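Local coordinates for type IV secretion system protein VirB11 (Brucella suis, PDB 2GZA), which hydrolyses ATP as a hexameric ATPase of the type IV secretion system, a virulence machinery that could be required to establish the bacterium's niche in the host, at residues Met196-Glu209 and Leu245-Ala259. Residues are numbered along the deposited sequence; the frame is centred on the assembly and turned at random.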
ATOM      1  N   MET C 196     -26.947  -7.532 -32.309  1.00 36.83           N
ATOM      2  CA  MET C 196     -26.324  -6.653 -33.293  1.00 36.92           C
ATOM      3  C   MET C 196     -27.236  -6.381 -34.481  1.00 37.05           C
ATOM      4  O   MET C 196     -27.135  -5.326 -35.115  1.00 37.23           O
ATOM      5  CB  MET C 196     -24.995  -7.237 -33.761  1.00 36.91           C
ATOM      6  CG  MET C 196     -23.805  -6.888 -32.879  1.00 37.03           C
ATOM      7  SD  MET C 196     -22.448  -8.092 -32.938  1.00 37.64           S
ATOM      8  CE  MET C 196     -22.203  -8.307 -34.690  1.00 36.94           C
ATOM      9  N   GLN C 197     -28.128  -7.322 -34.778  1.00 37.16           N
ATOM     10  CA  GLN C 197     -29.093  -7.138 -35.858  1.00 37.32           C
ATOM     11  C   GLN C 197     -30.126  -6.062 -35.521  1.00 37.25           C
ATOM     12  O   GLN C 197     -30.834  -5.577 -36.394  1.00 37.27           O
ATOM     13  CB  GLN C 197     -29.761  -8.467 -36.215  1.00 37.35           C
ATOM     14  CG  GLN C 197     -28.838  -9.468 -36.906  1.00 38.28           C
ATOM     15  CD  GLN C 197     -28.175  -8.906 -38.159  1.00 39.39           C
ATOM     16  OE1 GLN C 197     -26.950  -8.832 -38.243  1.00 39.62           O
ATOM     17  NE2 GLN C 197     -28.983  -8.498 -39.130  1.00 39.65           N
ATOM     18  N   GLU C 198     -30.190  -5.685 -34.249  1.00 37.29           N
ATOM     19  CA  GLU C 198     -31.101  -4.640 -33.778  1.00 37.36           C
ATOM     20  C   GLU C 198     -30.504  -3.238 -33.898  1.00 37.30           C
ATOM     21  O   GLU C 198     -31.209  -2.244 -33.716  1.00 37.33           O
ATOM     22  CB  GLU C 198     -31.526  -4.897 -32.329  1.00 37.31           C
ATOM     23  CG  GLU C 198     -32.202  -6.240 -32.081  1.00 38.05           C
ATOM     24  CD  GLU C 198     -33.420  -6.482 -32.962  1.00 39.37           C
ATOM     25  OE1 GLU C 198     -33.592  -7.635 -33.415  1.00 40.26           O
ATOM     26  OE2 GLU C 198     -34.204  -5.532 -33.201  1.00 39.80           O
ATOM     27  N   ILE C 199     -29.204  -3.162 -34.179  1.00 37.17           N
ATOM     28  CA  ILE C 199     -28.539  -1.891 -34.453  1.00 37.07           C
ATOM     29  C   ILE C 199     -28.987  -1.391 -35.831  1.00 37.15           C
ATOM     30  O   ILE C 199     -28.996  -2.161 -36.790  1.00 37.13           O
ATOM     31  CB  ILE C 199     -26.986  -2.025 -34.388  1.00 37.13           C
ATOM     32  CG1 ILE C 199     -26.556  -2.678 -33.069  1.00 37.07           C
ATOM     33  CG2 ILE C 199     -26.300  -0.662 -34.566  1.00 36.55           C
ATOM     34  CD1 ILE C 199     -25.108  -3.096 -33.008  1.00 36.91           C
ATOM     35  N   PRO C 200     -29.400  -0.113 -35.923  1.00 37.35           N
ATOM     36  CA  PRO C 200     -29.802   0.486 -37.200  1.00 37.48           C
ATOM     37  C   PRO C 200     -28.705   0.341 -38.246  1.00 37.79           C
ATOM     38  O   PRO C 200     -27.536   0.579 -37.944  1.00 37.86           O
ATOM     39  CB  PRO C 200     -30.018   1.958 -36.847  1.00 37.38           C
ATOM     40  CG  PRO C 200     -30.369   1.942 -35.395  1.00 37.39           C
ATOM     41  CD  PRO C 200     -29.537   0.843 -34.808  1.00 37.47           C
ATOM     42  N   PHE C 201     -29.096  -0.048 -39.455  1.00 38.00           N
ATOM     43  CA  PHE C 201     -28.172  -0.454 -40.506  1.00 38.38           C
ATOM     44  C   PHE C 201     -27.299   0.678 -41.046  1.00 38.40           C
ATOM     45  O   PHE C 201     -26.339   0.430 -41.779  1.00 38.44           O
ATOM     46  CB  PHE C 201     -28.943  -1.115 -41.651  1.00 38.62           C
ATOM     47  CG  PHE C 201     -29.722  -2.335 -41.231  1.00 39.51           C
ATOM     48  CD1 PHE C 201     -30.937  -2.628 -41.824  1.00 39.83           C
ATOM     49  CD2 PHE C 201     -29.241  -3.191 -40.235  1.00 40.10           C
ATOM     50  CE1 PHE C 201     -31.659  -3.754 -41.444  1.00 40.18           C
ATOM     51  CE2 PHE C 201     -29.961  -4.316 -39.848  1.00 40.00           C
ATOM     52  CZ  PHE C 201     -31.169  -4.597 -40.454  1.00 40.10           C
ATOM     53  N   ASP C 202     -27.625   1.912 -40.677  1.00 38.36           N
ATOM     54  CA  ASP C 202     -26.900   3.087 -41.168  1.00 38.54           C
ATOM     55  C   ASP C 202     -25.824   3.589 -40.203  1.00 38.15           C
ATOM     56  O   ASP C 202     -25.184   4.619 -40.447  1.00 38.13           O
ATOM     57  CB  ASP C 202     -27.879   4.218 -41.513  1.00 38.82           C
ATOM     58  CG  ASP C 202     -28.633   4.745 -40.300  1.00 39.74           C
ATOM     59  OD1 ASP C 202     -28.711   4.038 -39.271  1.00 40.50           O
ATOM     60  OD2 ASP C 202     -29.153   5.879 -40.382  1.00 41.09           O
ATOM     61  N   GLN C 203     -25.635   2.860 -39.107  1.00 37.66           N
ATOM     62  CA  GLN C 203     -24.636   3.218 -38.109  1.00 37.13           C
ATOM     63  C   GLN C 203     -23.296   2.564 -38.410  1.00 36.70           C
ATOM     64  O   GLN C 203     -23.240   1.450 -38.927  1.00 36.90           O
ATOM     65  CB  GLN C 203     -25.115   2.841 -36.711  1.00 37.32           C
ATOM     66  CG  GLN C 203     -26.236   3.729 -36.182  1.00 37.48           C
ATOM     67  CD  GLN C 203     -26.601   3.441 -34.733  1.00 37.58           C
ATOM     68  OE1 GLN C 203     -25.925   2.685 -34.042  1.00 38.20           O
ATOM     69  NE2 GLN C 203     -27.680   4.046 -34.273  1.00 38.19           N
ATOM     70  N   ARG C 204     -22.217   3.266 -38.098  1.00 36.09           N
ATOM     71  CA  ARG C 204     -20.883   2.758 -38.359  1.00 35.54           C
ATOM     72  C   ARG C 204     -20.433   1.834 -37.224  1.00 35.27           C
ATOM     73  O   ARG C 204     -20.427   2.244 -36.065  1.00 35.28           O
ATOM     74  CB  ARG C 204     -19.904   3.918 -38.558  1.00 35.50           C
ATOM     75  CG  ARG C 204     -18.469   3.478 -38.774  1.00 35.16           C
ATOM     76  CD  ARG C 204     -17.614   4.603 -39.288  1.00 34.72           C
ATOM     77  NE  ARG C 204     -16.493   4.083 -40.065  1.00 35.76           N
ATOM     78  CZ  ARG C 204     -15.218   4.227 -39.734  1.00 35.44           C
ATOM     79  NH1 ARG C 204     -14.877   4.898 -38.643  1.00 35.85           N
ATOM     80  NH2 ARG C 204     -14.282   3.719 -40.509  1.00 34.78           N
ATOM     81  N   LEU C 205     -20.052   0.602 -37.564  1.00 34.88           N
ATOM     82  CA  LEU C 205     -19.661  -0.398 -36.560  1.00 34.60           C
ATOM     83  C   LEU C 205     -18.231  -0.877 -36.738  1.00 34.36           C
ATOM     84  O   LEU C 205     -17.746  -1.041 -37.853  1.00 34.36           O
ATOM     85  CB  LEU C 205     -20.611  -1.604 -36.558  1.00 34.59           C
ATOM     86  CG  LEU C 205     -22.121  -1.359 -36.520  1.00 34.69           C
ATOM     87  CD1 LEU C 205     -22.878  -2.678 -36.479  1.00 34.43           C
ATOM     88  CD2 LEU C 205     -22.509  -0.500 -35.346  1.00 34.65           C
ATOM     89  N   ILE C 206     -17.561  -1.095 -35.618  1.00 34.12           N
ATOM     90  CA  ILE C 206     -16.227  -1.661 -35.618  1.00 33.91           C
ATOM     91  C   ILE C 206     -16.190  -2.860 -34.664  1.00 33.90           C
ATOM     92  O   ILE C 206     -16.505  -2.726 -33.487  1.00 33.72           O
ATOM     93  CB  ILE C 206     -15.162  -0.594 -35.255  1.00 33.81           C
ATOM     94  CG1 ILE C 206     -15.240   0.586 -36.247  1.00 33.67           C
ATOM     95  CG2 ILE C 206     -13.769  -1.220 -35.223  1.00 33.67           C
ATOM     96  CD1 ILE C 206     -14.175   1.658 -36.089  1.00 33.41           C
ATOM     97  N   THR C 207     -15.837  -4.031 -35.193  1.00 33.88           N
ATOM     98  CA  THR C 207     -15.724  -5.237 -34.388  1.00 33.92           C
ATOM     99  C   THR C 207     -14.274  -5.466 -34.035  1.00 34.18           C
ATOM    100  O   THR C 207     -13.393  -5.182 -34.840  1.00 34.20           O
ATOM    101  CB  THR C 207     -16.275  -6.499 -35.100  1.00 33.82           C
ATOM    102  OG1 THR C 207     -15.576  -6.711 -36.331  1.00 33.43           O
ATOM    103  CG2 THR C 207     -17.754  -6.357 -35.369  1.00 33.61           C
ATOM    104  N   ILE C 208     -14.041  -5.969 -32.825  1.00 34.54           N
ATOM    105  CA  ILE C 208     -12.705  -6.338 -32.369  1.00 34.89           C
ATOM    106  C   ILE C 208     -12.733  -7.790 -31.932  1.00 35.34           C
ATOM    107  O   ILE C 208     -13.382  -8.140 -30.945  1.00 35.27           O
ATOM    108  CB  ILE C 208     -12.215  -5.454 -31.194  1.00 34.67           C
ATOM    109  CG1 ILE C 208     -12.160  -3.981 -31.607  1.00 34.72           C
ATOM    110  CG2 ILE C 208     -10.833  -5.912 -30.735  1.00 34.92           C
ATOM    111  CD1 ILE C 208     -12.171  -3.008 -30.465  1.00 33.91           C
ATOM    112  N   GLU C 209     -12.026  -8.637 -32.667  1.00 36.01           N
ATOM    113  CA  GLU C 209     -12.053 -10.060 -32.377  1.00 36.94           C
ATOM    114  C   GLU C 209     -10.739 -10.770 -32.662  1.00 37.21           C
ATOM    115  O   GLU C 209      -9.830 -10.200 -33.267  1.00 37.37           O
ATOM    116  CB  GLU C 209     -13.242 -10.721 -33.074  1.00 36.92           C
ATOM    117  CG  GLU C 209     -13.331 -10.456 -34.533  1.00 37.77           C
ATOM    118  CD  GLU C 209     -14.714 -10.688 -35.103  1.00 39.30           C
ATOM    119  OE1 GLU C 209     -15.534 -11.377 -34.458  1.00 40.57           O
ATOM    120  OE2 GLU C 209     -14.969 -10.189 -36.221  1.00 39.99           O
ATOM    121  N   LEU C 245      -8.924  -1.218 -29.224  1.00 34.15           N
ATOM    122  CA  LEU C 245      -9.913  -0.360 -28.577  1.00 34.77           C
ATOM    123  C   LEU C 245      -9.469   1.102 -28.630  1.00 35.28           C
ATOM    124  O   LEU C 245     -10.270   1.987 -28.909  1.00 35.38           O
ATOM    125  CB  LEU C 245     -10.195  -0.782 -27.131  1.00 34.51           C
ATOM    126  CG  LEU C 245     -11.248  -1.867 -26.859  1.00 34.81           C
ATOM    127  CD1 LEU C 245     -11.082  -2.445 -25.459  1.00 34.91           C
ATOM    128  CD2 LEU C 245     -12.675  -1.362 -27.051  1.00 33.94           C
ATOM    129  N   ARG C 246      -8.190   1.352 -28.379  1.00 35.94           N
ATOM    130  CA  ARG C 246      -7.657   2.715 -28.446  1.00 36.61           C
ATOM    131  C   ARG C 246      -7.665   3.250 -29.869  1.00 36.54           C
ATOM    132  O   ARG C 246      -7.917   4.431 -30.099  1.00 36.89           O
ATOM    133  CB  ARG C 246      -6.259   2.805 -27.825  1.00 36.59           C
ATOM    134  CG  ARG C 246      -6.302   2.913 -26.291  1.00 38.39           C
ATOM    135  CD  ARG C 246      -4.916   2.933 -25.634  1.00 39.10           C
ATOM    136  NE  ARG C 246      -4.598   1.672 -24.951  1.00 40.68           N
ATOM    137  CZ  ARG C 246      -3.634   0.834 -25.324  1.00 42.10           C
ATOM    138  NH1 ARG C 246      -2.872   1.109 -26.375  1.00 42.86           N
ATOM    139  NH2 ARG C 246      -3.423  -0.286 -24.637  1.00 43.01           N
ATOM    140  N   SER C 247      -7.406   2.369 -30.824  1.00 36.58           N
ATOM    141  CA  SER C 247      -7.471   2.724 -32.227  1.00 36.25           C
ATOM    142  C   SER C 247      -8.873   3.200 -32.624  1.00 36.20           C
ATOM    143  O   SER C 247      -9.013   4.165 -33.372  1.00 36.06           O
ATOM    144  CB  SER C 247      -7.027   1.544 -33.083  1.00 36.30           C
ATOM    145  OG  SER C 247      -6.755   1.961 -34.410  1.00 36.62           O
ATOM    146  N   CYS C 248      -9.899   2.536 -32.097  1.00 36.15           N
ATOM    147  CA  CYS C 248     -11.293   2.891 -32.360  1.00 36.04           C
ATOM    148  C   CYS C 248     -11.643   4.331 -32.021  1.00 36.15           C
ATOM    149  O   CYS C 248     -12.484   4.935 -32.692  1.00 36.21           O
ATOM    150  CB  CYS C 248     -12.233   1.943 -31.622  1.00 36.00           C
ATOM    151  SG  CYS C 248     -12.248   0.310 -32.351  1.00 36.42           S
ATOM    152  N   LEU C 249     -10.998   4.878 -30.992  1.00 36.24           N
ATOM    153  CA  LEU C 249     -11.220   6.266 -30.586  1.00 36.54           C
ATOM    154  C   LEU C 249     -10.927   7.248 -31.726  1.00 36.73           C
ATOM    155  O   LEU C 249     -11.505   8.337 -31.787  1.00 36.71           O
ATOM    156  CB  LEU C 249     -10.375   6.617 -29.356  1.00 36.49           C
ATOM    157  CG  LEU C 249     -10.562   5.814 -28.060  1.00 36.84           C
ATOM    158  CD1 LEU C 249      -9.539   6.217 -27.025  1.00 36.43           C
ATOM    159  CD2 LEU C 249     -11.974   5.933 -27.492  1.00 36.88           C
ATOM    160  N   ARG C 250     -10.046   6.842 -32.632  1.00 36.86           N
ATOM    161  CA  ARG C 250      -9.646   7.680 -33.761  1.00 37.34           C
ATOM    162  C   ARG C 250     -10.267   7.272 -35.096  1.00 37.16           C
ATOM    163  O   ARG C 250      -9.928   7.832 -36.132  1.00 36.74           O
ATOM    164  CB  ARG C 250      -8.131   7.685 -33.899  1.00 37.55           C
ATOM    165  CG  ARG C 250      -7.410   8.197 -32.685  1.00 39.71           C
ATOM    166  CD  ARG C 250      -6.027   8.655 -33.042  1.00 43.78           C
ATOM    167  NE  ARG C 250      -5.526   9.599 -32.053  1.00 46.42           N
ATOM    168  CZ  ARG C 250      -4.748   9.238 -31.027  1.00 48.53           C
ATOM    169  NH1 ARG C 250      -4.395   7.959 -30.870  1.00 48.99           N
ATOM    170  NH2 ARG C 250      -4.332  10.144 -30.159  1.00 48.91           N
ATOM    171  N   MET C 251     -11.145   6.276 -35.078  1.00 37.55           N
ATOM    172  CA  MET C 251     -11.958   5.960 -36.259  1.00 37.97           C
ATOM    173  C   MET C 251     -13.253   6.647 -35.897  1.00 38.15           C
ATOM    174  O   MET C 251     -13.271   7.340 -34.977  1.00 38.54           O
ATOM    175  CB  MET C 251     -12.057   4.458 -36.465  1.00 38.03           C
ATOM    176  CG  MET C 251     -10.702   3.867 -36.820  1.00 38.14           C
ATOM    177  SD  MET C 251     -10.497   2.133 -36.399  1.00 40.53           S
ATOM    178  CE  MET C 251      -8.771   2.137 -36.037  1.00 38.32           C
ATOM    179  N   LYS C 252     -14.357   6.571 -36.551  1.00 38.05           N
ATOM    180  CA  LYS C 252     -15.429   7.408 -36.020  1.00 37.93           C
ATOM    181  C   LYS C 252     -16.606   6.489 -35.879  1.00 37.72           C
ATOM    182  O   LYS C 252     -17.580   6.643 -36.599  1.00 37.75           O
ATOM    183  CB  LYS C 252     -15.695   8.595 -36.967  1.00 38.15           C
ATOM    184  CG  LYS C 252     -16.872   9.510 -36.611  1.00 39.15           C
ATOM    185  CD  LYS C 252     -16.461  10.777 -35.866  1.00 39.73           C
ATOM    186  CE  LYS C 252     -17.676  11.671 -35.659  1.00 40.69           C
ATOM    187  NZ  LYS C 252     -17.318  13.061 -35.266  1.00 41.81           N
ATOM    188  N   PRO C 253     -16.511   5.498 -34.969  1.00 37.60           N
ATOM    189  CA  PRO C 253     -17.557   4.500 -34.977  1.00 37.31           C
ATOM    190  C   PRO C 253     -18.784   5.025 -34.258  1.00 37.04           C
ATOM    191  O   PRO C 253     -18.680   5.946 -33.455  1.00 36.79           O
ATOM    192  CB  PRO C 253     -16.932   3.330 -34.212  1.00 37.58           C
ATOM    193  CG  PRO C 253     -15.979   3.964 -33.263  1.00 37.35           C
ATOM    194  CD  PRO C 253     -15.521   5.253 -33.901  1.00 37.69           C
ATOM    195  N   THR C 254     -19.939   4.462 -34.575  1.00 36.83           N
ATOM    196  CA  THR C 254     -21.129   4.719 -33.802  1.00 36.46           C
ATOM    197  C   THR C 254     -21.094   3.786 -32.586  1.00 36.32           C
ATOM    198  O   THR C 254     -21.286   4.240 -31.459  1.00 36.37           O
ATOM    199  CB  THR C 254     -22.412   4.526 -34.623  1.00 36.57           C
ATOM    200  OG1 THR C 254     -22.220   5.033 -35.950  1.00 36.21           O
ATOM    201  CG2 THR C 254     -23.565   5.255 -33.970  1.00 36.58           C
ATOM    202  N   ARG C 255     -20.841   2.498 -32.809  1.00 35.76           N
ATOM    203  CA  ARG C 255     -20.578   1.579 -31.698  1.00 35.75           C
ATOM    204  C   ARG C 255     -19.374   0.677 -31.926  1.00 35.46           C
ATOM    205  O   ARG C 255     -18.995   0.389 -33.071  1.00 35.49           O
ATOM    206  CB  ARG C 255     -21.802   0.752 -31.276  1.00 36.11           C
ATOM    207  CG  ARG C 255     -22.883   0.554 -32.321  1.00 37.06           C
ATOM    208  CD  ARG C 255     -24.158   1.298 -31.927  1.00 38.43           C
ATOM    209  NE  ARG C 255     -24.839   0.608 -30.836  1.00 39.72           N
ATOM    210  CZ  ARG C 255     -26.132   0.714 -30.553  1.00 40.02           C
ATOM    211  NH1 ARG C 255     -26.924   1.488 -31.276  1.00 40.17           N
ATOM    212  NH2 ARG C 255     -26.633   0.034 -29.537  1.00 40.75           N
ATOM    213  N   ILE C 256     -18.777   0.254 -30.814  1.00 35.01           N
ATOM    214  CA  ILE C 256     -17.646  -0.659 -30.816  1.00 34.51           C
ATOM    215  C   ILE C 256     -18.110  -2.002 -30.292  1.00 34.39           C
ATOM    216  O   ILE C 256     -18.740  -2.079 -29.237  1.00 34.58           O
ATOM    217  CB  ILE C 256     -16.493  -0.100 -29.958  1.00 34.50           C
ATOM    218  CG1 ILE C 256     -16.015   1.232 -30.541  1.00 34.09           C
ATOM    219  CG2 ILE C 256     -15.339  -1.078 -29.906  1.00 34.18           C
ATOM    220  CD1 ILE C 256     -15.463   2.216 -29.531  1.00 33.33           C
ATOM    221  N   LEU C 257     -17.816  -3.052 -31.049  1.00 34.31           N
ATOM    222  CA  LEU C 257     -18.278  -4.389 -30.729  1.00 34.13           C
ATOM    223  C   LEU C 257     -17.079  -5.282 -30.479  1.00 34.30           C
ATOM    224  O   LEU C 257     -16.537  -5.894 -31.397  1.00 34.36           O
ATOM    225  CB  LEU C 257     -19.179  -4.921 -31.840  1.00 33.94           C
ATOM    226  CG  LEU C 257     -20.334  -3.990 -32.222  1.00 34.10           C
ATOM    227  CD1 LEU C 257     -20.956  -4.408 -33.558  1.00 34.00           C
ATOM    228  CD2 LEU C 257     -21.387  -3.920 -31.118  1.00 33.91           C
ATOM    229  N   LEU C 258     -16.653  -5.307 -29.220  1.00 34.45           N
ATOM    230  CA  LEU C 258     -15.599  -6.200 -28.754  1.00 34.37           C
ATOM    231  C   LEU C 258     -16.209  -7.570 -28.497  1.00 34.36           C
ATOM    232  O   LEU C 258     -17.091  -7.697 -27.652  1.00 34.42           O
ATOM    233  CB  LEU C 258     -15.004  -5.665 -27.453  1.00 34.18           C
ATOM    234  CG  LEU C 258     -13.513  -5.804 -27.117  1.00 34.37           C
ATOM    235  CD1 LEU C 258     -13.342  -5.794 -25.610  1.00 34.21           C
ATOM    236  CD2 LEU C 258     -12.842  -7.031 -27.705  1.00 34.15           C
ATOM    237  N   ALA C 259     -15.740  -8.583 -29.215  1.00 34.35           N
ATOM    238  CA  ALA C 259     -16.274  -9.933 -29.074  1.00 34.80           C
ATOM    239  C   ALA C 259     -16.328 -10.379 -27.616  1.00 35.15           C
ATOM    240  O   ALA C 259     -17.357 -10.857 -27.147  1.00 35.24           O
ATOM    241  CB  ALA C 259     -15.471 -10.920 -29.903  1.00 34.90           C
TER
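Ile206 and Ile208 push two bumps from one face of strand 205-209 into the hollow beneath helix 241-248 and the turn that follows it. CD1 of Ile206 lodges between Met251 and Pro253, 3.5 Å from Met251 CB, while its other branch, CG2, lies 3.6 Å from Cys248 SG. That split follows from the first torsion, which sets CG2 anti to the backbone N (chi1 -58°). One step on, Ile208 CD1 plugs a socket made by Leu245, Cys248 and Ile256 CG2, and its CG2 meets Leu258 CD2. The two strands pair in parallel through a backbone ladder: Ile206 N donates to Arg255 O, Ile206 O accepts from Leu257 N, Ile208 N donates to Leu257 O and Ile208 O accepts from Ala259 N. Just before the strand, Thr254 points toward 196-209; its OG1 accepts from Arg204 N at 2.8 Å, and Arg204 O takes both Thr254 N and Arg255 N.

The far face is filled from the end of helix 188-196 and the loop after it. Leu257 CD1 and Met196 CG come tip to tip at 3.8 Å, with Leu205 CD1 crossing at 3.9 Å from Leu257 CD1. Toward the strand starts, Arg255, bent at its second and third torsions, curls back so that Ile199 CG1 sits over the centre of its guanidinium. Its NH1 reaches Gln203 OE1 at 3.2 Å, a fairly straight bond (165°) on a lone pair, with amide and guanidinium nearly coplanar. Val172 O and Gly279 O take NH2 and NE, so three bonds fix this buried group's rotation.

Parallel strands with a helix packed on one face, here 205-209 and 255-258 under helix 241-248, belong to the alpha/beta core of a P-loop ATPase; Ala259 ends the ladder near Thr189 of the predicted ATP site.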